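Local coordinates for protein FAD-dependent pyridine nucleotide-disulphide oxidoreductase (PDB 3IWA) that probably transfers electrons from a reduced pyridine nucleotide through a bound FAD to an acceptor not yet identified here, at residues I170-A175 against V342-G347; K202-M207 against I385-L390; H210-E213 against V218-T221; S350-T355 against A418-L423. One frame throughout, in Å; residues are numbered along the deposited sequence.

Contact 1. Residues I170-A175 against V342-G347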
loop_
_atom_site.group_PDB
_atom_site.type_symbol
_atom_site.label_atom_id
_atom_site.label_comp_id
_atom_site.label_asym_id
_atom_site.label_seq_id
_atom_site.Cartn_x
_atom_site.Cartn_y
_atom_site.Cartn_z
ATOM N N ILE A 170 6.637 21.357 6.058
ATOM C CA ILE A 170 6.717 22.614 5.314
ATOM C C ILE A 170 8.148 23.165 5.273
ATOM O O ILE A 170 8.702 23.449 4.208
ATOM C CB ILE A 170 5.771 23.661 5.948
ATOM C CG1 ILE A 170 4.312 23.194 5.809
ATOM C CG2 ILE A 170 5.936 25.013 5.298
ATOM C CD1 ILE A 170 3.834 23.150 4.409
ATOM N N GLY A 171 8.759 23.295 6.433
ATOM C CA GLY A 171 10.130 23.795 6.489
ATOM C C GLY A 171 11.084 23.041 5.569
ATOM O O GLY A 171 11.851 23.636 4.813
ATOM N N LEU A 172 11.039 21.720 5.620
ATOM C CA LEU A 172 12.006 20.944 4.873
ATOM C C LEU A 172 11.736 21.045 3.395
ATOM O O LEU A 172 12.664 21.176 2.629
ATOM C CB LEU A 172 12.013 19.480 5.308
ATOM C CG LEU A 172 12.478 19.148 6.723
ATOM C CD1 LEU A 172 12.940 17.701 6.703
ATOM C CD2 LEU A 172 13.584 20.054 7.160
ATOM N N GLU A 173 10.470 20.990 2.988
ATOM C CA GLU A 173 10.144 21.152 1.554
ATOM C C GLU A 173 10.622 22.516 1.029
ATOM O O GLU A 173 11.102 22.606 -0.090
ATOM C CB GLU A 173 8.639 20.993 1.273
ATOM C CG GLU A 173 7.999 19.651 1.725
ATOM C CD GLU A 173 7.886 18.641 0.592
ATOM O OE1 GLU A 173 8.949 18.206 0.073
ATOM O OE2 GLU A 173 6.736 18.280 0.225
ATOM N N MET A 174 10.457 23.569 1.839
ATOM C CA MET A 174 10.911 24.906 1.456
ATOM C C MET A 174 12.447 24.926 1.403
ATOM O O MET A 174 13.014 25.489 0.478
ATOM C CB MET A 174 10.401 25.991 2.417
ATOM C CG MET A 174 8.926 26.383 2.256
ATOM S SD MET A 174 8.534 27.407 0.827
ATOM C CE MET A 174 10.138 28.019 0.346
ATOM N N ALA A 175 13.106 24.306 2.380
ATOM C CA ALA A 175 14.586 24.272 2.383
ATOM C C ALA A 175 15.106 23.787 1.039
ATOM O O ALA A 175 15.964 24.411 0.415
ATOM C CB ALA A 175 15.116 23.369 3.491
ATOM N N VAL A 342 7.729 13.177 2.194
ATOM C CA VAL A 342 8.579 14.305 1.811
ATOM C C VAL A 342 9.691 13.812 0.873
ATOM O O VAL A 342 10.377 12.822 1.159
ATOM C CB VAL A 342 9.268 14.950 3.016
ATOM C CG1 VAL A 342 9.649 16.347 2.689
ATOM C CG2 VAL A 342 8.372 14.984 4.193
ATOM N N LYS A 343 9.866 14.500 -0.242
ATOM C CA LYS A 343 10.974 14.250 -1.134
ATOM C C LYS A 343 12.075 15.274 -0.822
ATOM O O LYS A 343 11.816 16.485 -0.760
ATOM C CB LYS A 343 10.500 14.336 -2.583
ATOM C CG LYS A 343 11.616 14.339 -3.645
ATOM C CD LYS A 343 11.918 12.958 -4.238
ATOM C CE LYS A 343 13.256 12.962 -5.020
ATOM N NZ LYS A 343 14.444 13.316 -4.162
ATOM N N LEU A 344 13.282 14.758 -0.573
ATOM C CA LEU A 344 14.457 15.577 -0.246
ATOM C C LEU A 344 15.402 15.564 -1.460
ATOM O O LEU A 344 14.971 15.308 -2.575
ATOM C CB LEU A 344 15.136 15.114 1.068
ATOM C CG LEU A 344 14.255 15.047 2.321
ATOM C CD1 LEU A 344 14.994 14.434 3.473
ATOM C CD2 LEU A 344 13.766 16.413 2.687
ATOM N N PHE A 345 16.676 15.863 -1.283
ATOM C CA PHE A 345 17.550 15.998 -2.451
ATOM C C PHE A 345 17.707 14.665 -3.152
ATOM O O PHE A 345 17.406 14.551 -4.327
ATOM C CB PHE A 345 18.886 16.600 -2.060
ATOM C CG PHE A 345 18.782 18.045 -1.704
ATOM C CD1 PHE A 345 18.837 19.011 -2.688
ATOM C CD2 PHE A 345 18.572 18.432 -0.395
ATOM C CE1 PHE A 345 18.716 20.368 -2.370
ATOM C CE2 PHE A 345 18.451 19.771 -0.051
ATOM C CZ PHE A 345 18.528 20.752 -1.042
ATOM N N GLU A 346 18.134 13.654 -2.414
ATOM C CA GLU A 346 18.330 12.308 -2.970
ATOM C C GLU A 346 17.380 11.272 -2.345
ATOM O O GLU A 346 16.850 10.419 -3.043
ATOM C CB GLU A 346 19.792 11.876 -2.799
ATOM C CG GLU A 346 20.803 12.806 -3.499
ATOM C CD GLU A 346 22.081 12.976 -2.688
ATOM O OE1 GLU A 346 22.617 11.939 -2.217
ATOM O OE2 GLU A 346 22.546 14.130 -2.517
ATOM N N GLY A 347 17.136 11.348 -1.049
ATOM C CA GLY A 347 16.212 10.404 -0.428
ATOM C C GLY A 347 14.795 10.926 -0.359
ATOM O O GLY A 347 14.538 12.087 -0.642
#

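Contact 2. Residues K202-M207 against I385-L390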
loop_
_atom_site.group_PDB
_atom_site.type_symbol
_atom_site.label_atom_id
_atom_site.label_comp_id
_atom_site.label_asym_id
_atom_site.label_seq_id
_atom_site.Cartn_x
_atom_site.Cartn_y
_atom_site.Cartn_z
ATOM N N LYS A 202 13.876 10.142 16.174
ATOM C CA LYS A 202 15.199 10.803 16.230
ATOM C C LYS A 202 16.236 10.089 15.355
ATOM O O LYS A 202 16.910 10.711 14.532
ATOM C CB LYS A 202 15.684 10.871 17.684
ATOM C CG LYS A 202 16.737 11.945 17.932
ATOM C CD LYS A 202 16.988 12.213 19.418
ATOM C CE LYS A 202 18.360 12.919 19.614
ATOM N NZ LYS A 202 18.889 12.786 21.018
ATOM N N SER A 203 16.307 8.766 15.475
ATOM C CA SER A 203 17.256 7.960 14.711
ATOM C C SER A 203 17.032 8.085 13.191
ATOM O O SER A 203 17.986 8.262 12.406
ATOM C CB SER A 203 17.201 6.490 15.175
ATOM O OG SER A 203 16.051 5.773 14.705
ATOM N N LEU A 204 15.769 8.036 12.776
ATOM C CA LEU A 204 15.458 8.193 11.364
ATOM C C LEU A 204 15.673 9.644 10.865
ATOM O O LEU A 204 16.080 9.883 9.721
ATOM C CB LEU A 204 14.030 7.734 11.059
ATOM C CG LEU A 204 13.827 7.578 9.549
ATOM C CD1 LEU A 204 14.861 6.555 8.987
ATOM C CD2 LEU A 204 12.422 7.151 9.243
ATOM N N SER A 205 15.381 10.610 11.710
ATOM C CA SER A 205 15.560 11.996 11.308
ATOM C C SER A 205 16.982 12.306 10.861
ATOM O O SER A 205 17.164 13.147 9.988
ATOM C CB SER A 205 15.151 12.931 12.412
ATOM O OG SER A 205 16.172 12.970 13.358
ATOM N N GLN A 206 17.979 11.602 11.394
ATOM C CA GLN A 206 19.382 11.860 11.025
ATOM C C GLN A 206 19.637 11.548 9.569
ATOM O O GLN A 206 20.466 12.196 8.916
ATOM C CB GLN A 206 20.374 11.004 11.817
ATOM C CG GLN A 206 20.275 11.005 13.325
ATOM C CD GLN A 206 20.412 12.369 13.952
ATOM O OE1 GLN A 206 21.065 13.279 13.407
ATOM N NE2 GLN A 206 19.793 12.522 15.125
ATOM N N MET A 207 18.982 10.513 9.067
ATOM C CA MET A 207 19.080 10.217 7.655
ATOM C C MET A 207 18.575 11.425 6.857
ATOM O O MET A 207 19.188 11.843 5.892
ATOM C CB MET A 207 18.286 8.942 7.284
ATOM C CG MET A 207 18.862 7.563 7.776
ATOM S SD MET A 207 20.608 7.290 7.343
ATOM C CE MET A 207 21.478 8.205 8.586
ATOM N N ILE A 385 19.677 1.128 -0.589
ATOM C CA ILE A 385 19.273 1.435 0.789
ATOM C C ILE A 385 17.744 1.627 1.028
ATOM O O ILE A 385 17.100 2.467 0.382
ATOM C CB ILE A 385 19.976 2.707 1.279
ATOM N N MET A 386 17.173 0.843 1.944
ATOM C CA MET A 386 15.841 1.130 2.503
ATOM C C MET A 386 15.757 0.795 3.973
ATOM O O MET A 386 16.080 -0.297 4.332
ATOM C CB MET A 386 14.693 0.378 1.803
ATOM C CG MET A 386 13.319 1.011 2.225
ATOM S SD MET A 386 11.812 0.315 1.605
ATOM C CE MET A 386 12.190 0.339 -0.135
ATOM N N THR A 387 15.295 1.752 4.785
ATOM C CA THR A 387 14.982 1.558 6.199
ATOM C C THR A 387 13.498 1.764 6.494
ATOM O O THR A 387 12.918 2.772 6.097
ATOM C CB THR A 387 15.704 2.574 7.081
ATOM O OG1 THR A 387 17.092 2.610 6.742
ATOM C CG2 THR A 387 15.533 2.232 8.567
ATOM N N LEU A 388 12.914 0.803 7.210
ATOM C CA LEU A 388 11.606 0.919 7.820
ATOM C C LEU A 388 11.732 0.865 9.327
ATOM O O LEU A 388 12.512 0.075 9.860
ATOM C CB LEU A 388 10.700 -0.250 7.435
ATOM C CG LEU A 388 10.242 -0.385 6.002
ATOM C CD1 LEU A 388 9.187 -1.513 5.937
ATOM C CD2 LEU A 388 9.713 0.974 5.471
ATOM N N GLN A 389 10.880 1.634 9.999
ATOM C CA GLN A 389 10.742 1.557 11.428
ATOM C C GLN A 389 9.263 1.366 11.731
ATOM O O GLN A 389 8.422 2.028 11.133
ATOM C CB GLN A 389 11.313 2.824 12.091
ATOM C CG GLN A 389 12.827 3.074 11.806
ATOM C CD GLN A 389 13.464 4.218 12.665
ATOM O OE1 GLN A 389 14.687 4.314 12.800
ATOM N NE2 GLN A 389 12.642 5.063 13.220
ATOM N N LEU A 390 8.960 0.443 12.638
ATOM C CA LEU A 390 7.623 0.022 12.945
ATOM C C LEU A 390 7.425 0.282 14.408
ATOM O O LEU A 390 8.294 -0.078 15.212
ATOM C CB LEU A 390 7.454 -1.477 12.649
ATOM C CG LEU A 390 6.049 -2.093 12.569
ATOM C CD1 LEU A 390 5.341 -1.621 11.277
ATOM C CD2 LEU A 390 6.082 -3.691 12.628
#

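Contact 3. Residues H210-E213 against V218-T221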
loop_
_atom_site.group_PDB
_atom_site.type_symbol
_atom_site.label_atom_id
_atom_site.label_comp_id
_atom_site.label_asym_id
_atom_site.label_seq_id
_atom_site.Cartn_x
_atom_site.Cartn_y
_atom_site.Cartn_z
ATOM N N HIS A 210 21.005 14.374 7.060
ATOM C CA HIS A 210 22.215 14.229 6.245
ATOM C C HIS A 210 21.928 14.584 4.817
ATOM O O HIS A 210 22.751 15.233 4.176
ATOM C CB HIS A 210 22.792 12.814 6.275
ATOM C CG HIS A 210 23.963 12.614 5.347
ATOM N ND1 HIS A 210 23.909 11.788 4.242
ATOM C CD2 HIS A 210 25.212 13.146 5.357
ATOM C CE1 HIS A 210 25.080 11.800 3.628
ATOM N NE2 HIS A 210 25.881 12.629 4.272
ATOM N N ASP A 211 20.780 14.139 4.310
ATOM C CA ASP A 211 20.385 14.498 2.975
ATOM C C ASP A 211 20.448 16.010 2.848
ATOM O O ASP A 211 20.955 16.504 1.851
ATOM C CB ASP A 211 18.995 13.954 2.616
ATOM C CG ASP A 211 18.629 14.190 1.137
ATOM O OD1 ASP A 211 18.277 15.333 0.793
ATOM O OD2 ASP A 211 18.678 13.255 0.305
ATOM N N LEU A 212 19.977 16.749 3.855
ATOM C CA LEU A 212 19.996 18.216 3.764
ATOM C C LEU A 212 21.435 18.789 3.833
ATOM O O LEU A 212 21.812 19.631 3.028
ATOM C CB LEU A 212 19.130 18.866 4.846
ATOM C CG LEU A 212 17.634 18.531 4.944
ATOM C CD1 LEU A 212 17.029 19.509 5.899
ATOM C CD2 LEU A 212 16.905 18.572 3.604
ATOM N N GLU A 213 22.213 18.341 4.808
ATOM C CA GLU A 213 23.536 18.887 5.027
ATOM C C GLU A 213 24.530 18.597 3.909
ATOM O O GLU A 213 25.435 19.393 3.665
ATOM C CB GLU A 213 24.100 18.384 6.329
ATOM C CG GLU A 213 23.352 18.890 7.515
ATOM C CD GLU A 213 23.742 18.156 8.765
ATOM O OE1 GLU A 213 24.159 16.984 8.634
ATOM O OE2 GLU A 213 23.628 18.745 9.867
ATOM N N VAL A 218 22.313 24.010 5.806
ATOM C CA VAL A 218 22.765 23.914 7.173
ATOM C C VAL A 218 21.556 23.709 8.070
ATOM O O VAL A 218 20.510 24.370 7.881
ATOM C CB VAL A 218 23.505 25.195 7.594
ATOM C CG1 VAL A 218 23.916 25.134 9.084
ATOM C CG2 VAL A 218 24.727 25.424 6.671
ATOM N N VAL A 219 21.708 22.834 9.067
ATOM C CA VAL A 219 20.643 22.547 10.026
ATOM C C VAL A 219 21.052 22.781 11.473
ATOM O O VAL A 219 22.054 22.280 11.923
ATOM C CB VAL A 219 20.149 21.098 9.858
ATOM C CG1 VAL A 219 18.988 20.817 10.803
ATOM C CG2 VAL A 219 19.748 20.848 8.406
ATOM N N HIS A 220 20.256 23.528 12.215
ATOM C CA HIS A 220 20.511 23.701 13.631
ATOM C C HIS A 220 19.294 23.214 14.368
ATOM O O HIS A 220 18.183 23.684 14.100
ATOM C CB HIS A 220 20.788 25.175 14.001
ATOM C CG HIS A 220 21.988 25.762 13.313
ATOM N ND1 HIS A 220 23.271 25.315 13.538
ATOM C CD2 HIS A 220 22.095 26.759 12.396
ATOM C CE1 HIS A 220 24.112 26.005 12.786
ATOM N NE2 HIS A 220 23.423 26.887 12.084
ATOM N N THR A 221 19.518 22.279 15.289
ATOM C CA THR A 221 18.501 21.764 16.202
ATOM C C THR A 221 18.787 22.174 17.658
ATOM O O THR A 221 19.866 22.668 17.990
ATOM C CB THR A 221 18.379 20.209 16.077
ATOM O OG1 THR A 221 19.664 19.592 16.194
ATOM C CG2 THR A 221 17.778 19.831 14.721
HETATM O O HOH W 1 24.229 21.748 9.667
#

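Contact 4. Residues S350-T355 against A418-L423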
loop_
_atom_site.group_PDB
_atom_site.type_symbol
_atom_site.label_atom_id
_atom_site.label_comp_id
_atom_site.label_asym_id
_atom_site.label_seq_id
_atom_site.Cartn_x
_atom_site.Cartn_y
_atom_site.Cartn_z
ATOM N N SER A 350 8.838 8.839 4.382
ATOM C CA SER A 350 7.389 8.650 4.386
ATOM C C SER A 350 6.956 7.918 5.633
ATOM O O SER A 350 7.764 7.277 6.258
ATOM C CB SER A 350 6.955 7.896 3.128
ATOM O OG SER A 350 5.551 7.918 3.039
ATOM N N GLY A 351 5.685 8.038 6.006
ATOM C CA GLY A 351 5.167 7.457 7.270
ATOM C C GLY A 351 3.661 7.652 7.544
ATOM O O GLY A 351 2.943 8.210 6.746
ATOM N N ALA A 352 3.197 7.159 8.672
ATOM C CA ALA A 352 1.796 7.227 9.055
ATOM C C ALA A 352 1.714 6.851 10.497
ATOM O O ALA A 352 2.494 6.051 10.939
ATOM C CB ALA A 352 0.914 6.288 8.218
ATOM N N GLY A 353 0.763 7.418 11.215
ATOM C CA GLY A 353 0.559 7.082 12.590
ATOM C C GLY A 353 1.640 7.722 13.461
ATOM O O GLY A 353 2.261 8.729 13.088
ATOM N N LEU A 354 1.880 7.097 14.604
ATOM C CA LEU A 354 2.783 7.637 15.607
ATOM C C LEU A 354 4.224 7.230 15.412
ATOM O O LEU A 354 4.518 6.130 14.941
ATOM C CB LEU A 354 2.355 7.179 16.984
ATOM C CG LEU A 354 0.905 7.427 17.338
ATOM C CD1 LEU A 354 0.580 6.787 18.675
ATOM C CD2 LEU A 354 0.636 8.915 17.331
ATOM N N THR A 355 5.123 8.138 15.771
ATOM C CA THR A 355 6.523 7.796 15.908
ATOM C C THR A 355 6.668 7.201 17.301
ATOM O O THR A 355 5.792 7.333 18.101
ATOM C CB THR A 355 7.449 9.032 15.794
ATOM O OG1 THR A 355 7.264 9.873 16.944
ATOM C CG2 THR A 355 7.204 9.835 14.471
ATOM N N ALA A 418 0.891 0.284 2.186
ATOM C CA ALA A 418 0.360 -1.021 2.573
ATOM C C ALA A 418 -0.071 -1.000 4.006
ATOM O O ALA A 418 -1.122 -1.544 4.344
ATOM C CB ALA A 418 1.385 -2.146 2.347
ATOM N N VAL A 419 0.767 -0.430 4.860
ATOM C CA VAL A 419 0.485 -0.400 6.273
ATOM C C VAL A 419 -0.438 0.773 6.673
ATOM O O VAL A 419 -1.297 0.616 7.548
ATOM C CB VAL A 419 1.818 -0.376 7.071
ATOM C CG1 VAL A 419 1.541 -0.248 8.529
ATOM C CG2 VAL A 419 2.692 -1.629 6.734
ATOM N N ALA A 420 -0.289 1.922 6.029
ATOM C CA ALA A 420 -1.076 3.133 6.371
ATOM C C ALA A 420 -2.587 2.911 6.279
ATOM O O ALA A 420 -3.365 3.347 7.161
ATOM C CB ALA A 420 -0.645 4.342 5.480
ATOM N N THR A 421 -3.018 2.230 5.215
ATOM C CA THR A 421 -4.430 1.926 5.058
ATOM C C THR A 421 -4.917 0.843 6.023
ATOM O O THR A 421 -6.129 0.669 6.206
ATOM C CB THR A 421 -4.766 1.511 3.630
ATOM O OG1 THR A 421 -4.045 0.305 3.271
ATOM C CG2 THR A 421 -4.416 2.661 2.671
ATOM N N MET A 422 -3.981 0.141 6.660
ATOM C CA MET A 422 -4.323 -0.843 7.667
ATOM C C MET A 422 -4.473 -0.188 9.048
ATOM O O MET A 422 -5.172 -0.745 9.891
ATOM C CB MET A 422 -3.244 -1.964 7.770
ATOM C CG MET A 422 -2.772 -2.686 6.457
ATOM S SD MET A 422 -1.412 -3.933 6.627
ATOM C CE MET A 422 -2.259 -4.831 7.884
ATOM N N LEU A 423 -3.783 0.939 9.321
ATOM C CA LEU A 423 -3.675 1.432 10.730
ATOM C C LEU A 423 -5.012 1.650 11.415
ATOM O O LEU A 423 -5.171 1.267 12.561
ATOM C CB LEU A 423 -2.838 2.703 10.861
ATOM C CG LEU A 423 -1.352 2.515 10.538
ATOM C CD1 LEU A 423 -0.603 3.866 10.584
ATOM C CD2 LEU A 423 -0.714 1.505 11.460
#

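Contact 1. Residues I170-A175 against V342-G347
The carboxylate of Glu173 has a methyl of Val342 over one of its faces, with CG1 3.3 Å from OE1, while the backbone carbonyl of Lys343 lies off the OE1 end. That carbonyl O is 3.4 Å from Glu173 OE1, and since both are acceptors no hydrogen bond joins them. A bend at chi2 (-97°) turns the acid toward the strand end, so that its CG and CD carbons pack on the valine as well. Glutamate suits this partly exposed spot because its aliphatic stem can pack while the charged end can probably stay near solvent. Deeper in, two leucines meet loosely: Leu172 CD1 is 4.3 Å from Leu344 CD2. Lys343 carries its ammonium away from the helix and back over its own turn, where NZ donates to Leu344 O at 2.6 Å, from above the carbonyl plane. Asp211 of helix 202-214 accepts the backbone N-H groups of Phe345, Glu346 and Gly347. The turn after strand 340-343 is thus set against helices 169-182 and 202-214, with Leu344 packing on Val176 of the former and on Leu208 and Leu212 of the latter.

Contact 2. Residues K202-M207 against I385-L390
Polar groups meet where Gln389, on strand 386-393, reaches the first turn of helix 202-214. Its CG stands beside the backbone N and anti to the carbonyl carbon (chi1 -60°), and from there the chain runs extended, delivering a flat amide to the helix. Gln389 OE1 lies 2.8 Å from Ser203 OG, and on the other arm of the amide NE2 is hydrogen-bonded to the hydroxyl of Ser201, just before the helix. The same Ser201 oxygen also bonds Ser203 OG and the backbone N of Leu204, making it the hub of the polar cluster.

The packing contacts are lighter. Leu204 lays its CB over one face of the glutamine amide, 3.7 Å from NE2, and sends CD1 on to the methyl of Thr387, where CD1 and CG2 are 4.4 Å apart. Leu204 also packs on Gln403 and Phe405 of the adjacent strand. Thr387 and Gln389, two residues apart, both point at the helix, whereas Leu388 between them faces away and packs on helix 449-461.

Segments 202-207 and 386-390 run nearly antiparallel, at 158°, with axes 10.2 Å apart, a separation that a long side chain such as glutamine can bridge. The bond from Gln389 NE2 to Ser201 ties the strand to the helix start, with no charged group of the two segments taking part; with Leu204 packed over one face and Ser201 bonded at NE2, the amide's rotation is probably restricted.

Contact 3. Residues H210-E213 against V218-T221
Leu212, a buried residue of helix 202-214, directs its side chain at the short strand 218-220 and meets Val219 there. The leucine and valine side chains cross at about a right angle, with Leu212 CD1 3.9 Å from Val219 CG2 and the CB of Leu212 close behind. Leucine suits this buried position because its branches can fill the space between the strand and helix 169-182, where it also touches Leu172 and Val176. Glu213 comes next. Its CG rests 4.2 Å from the same valine methyl, while the extended chain (chi2 168°) carries the carboxylate past the hydrocarbon to the surface. Arg209, one turn earlier, forms a salt bridge with OE2 and also bonds the hydroxyl of Thr221. One water completes the link: it donates to Glu213 OE2 at 3.1 Å and accepts from Val219 N at 2.8 Å. The neighbouring Val218 and His220 pair through their backbones with strand 185-189, whereas the N-H of Val219 uses water on the outer edge of the sheet. Helix end and following strand belong to a beta-alpha-beta unit (185-189, 202-214, 218-220) in the parallel sheet of a Rossmann-like domain, which in this family binds a nucleotide.

Contact 4. Residues S350-T355 against A418-L423
Ala352 sets its single methyl against two side chains of helix 409-423: its CB is 3.7 Å from Ala420 CB and also 3.7 Å from CD1 of Leu423, one helical turn after Ala420. Two alanines, their methyls in contact, let the helix come close to the strand, and their CA atoms are only 5.7 Å apart. Leu423, with CG beside its backbone N (chi1 -67°), spreads CD1 over the backbone that follows Ala352, ending 3.9 Å from Gly353 N. Glycine suits that place on two counts, since its phi is positive (75°) and the leucine methyl takes up the space on the side where a CB would point. The contact is wholly apolar. Segments 350-353 and 418-423 run almost parallel, at 14°, with axes 8.3 Å apart. The helix also meets the second subunit: Ala418 O accepts from the hydroxyl of Thr421 of the other chain, and the reverse bond is also made. The helix thus packs on the antiparallel sheet, where Val419 and Leu423 also touch strand 399-406, and at the same time borders the partner subunit, as befits a dimerisation domain.

Overall arrangement
Contacts 1 and 2 both join the Rossmann-like part of the chain to the antiparallel sheet of the dimerisation domain, through different helices and different strands. Contact 3 is internal to the former and contact 4 to the latter. Helix 202-214 serves contacts 2 and 3 at its two ends, and Asp211 and Leu212 tie it to contact 1, whose centre is about 11 Å from that of contact 3. Contacts 1, 3 and 4 are mainly buried, contact 2 only partly. Chemistry follows place: alanine methyls and a leucine pack in contact 4 beside the subunit interface, amide and hydroxyls meet in contact 2, and contacts 1 and 3 mix aliphatic packing with a glutamate at the margin.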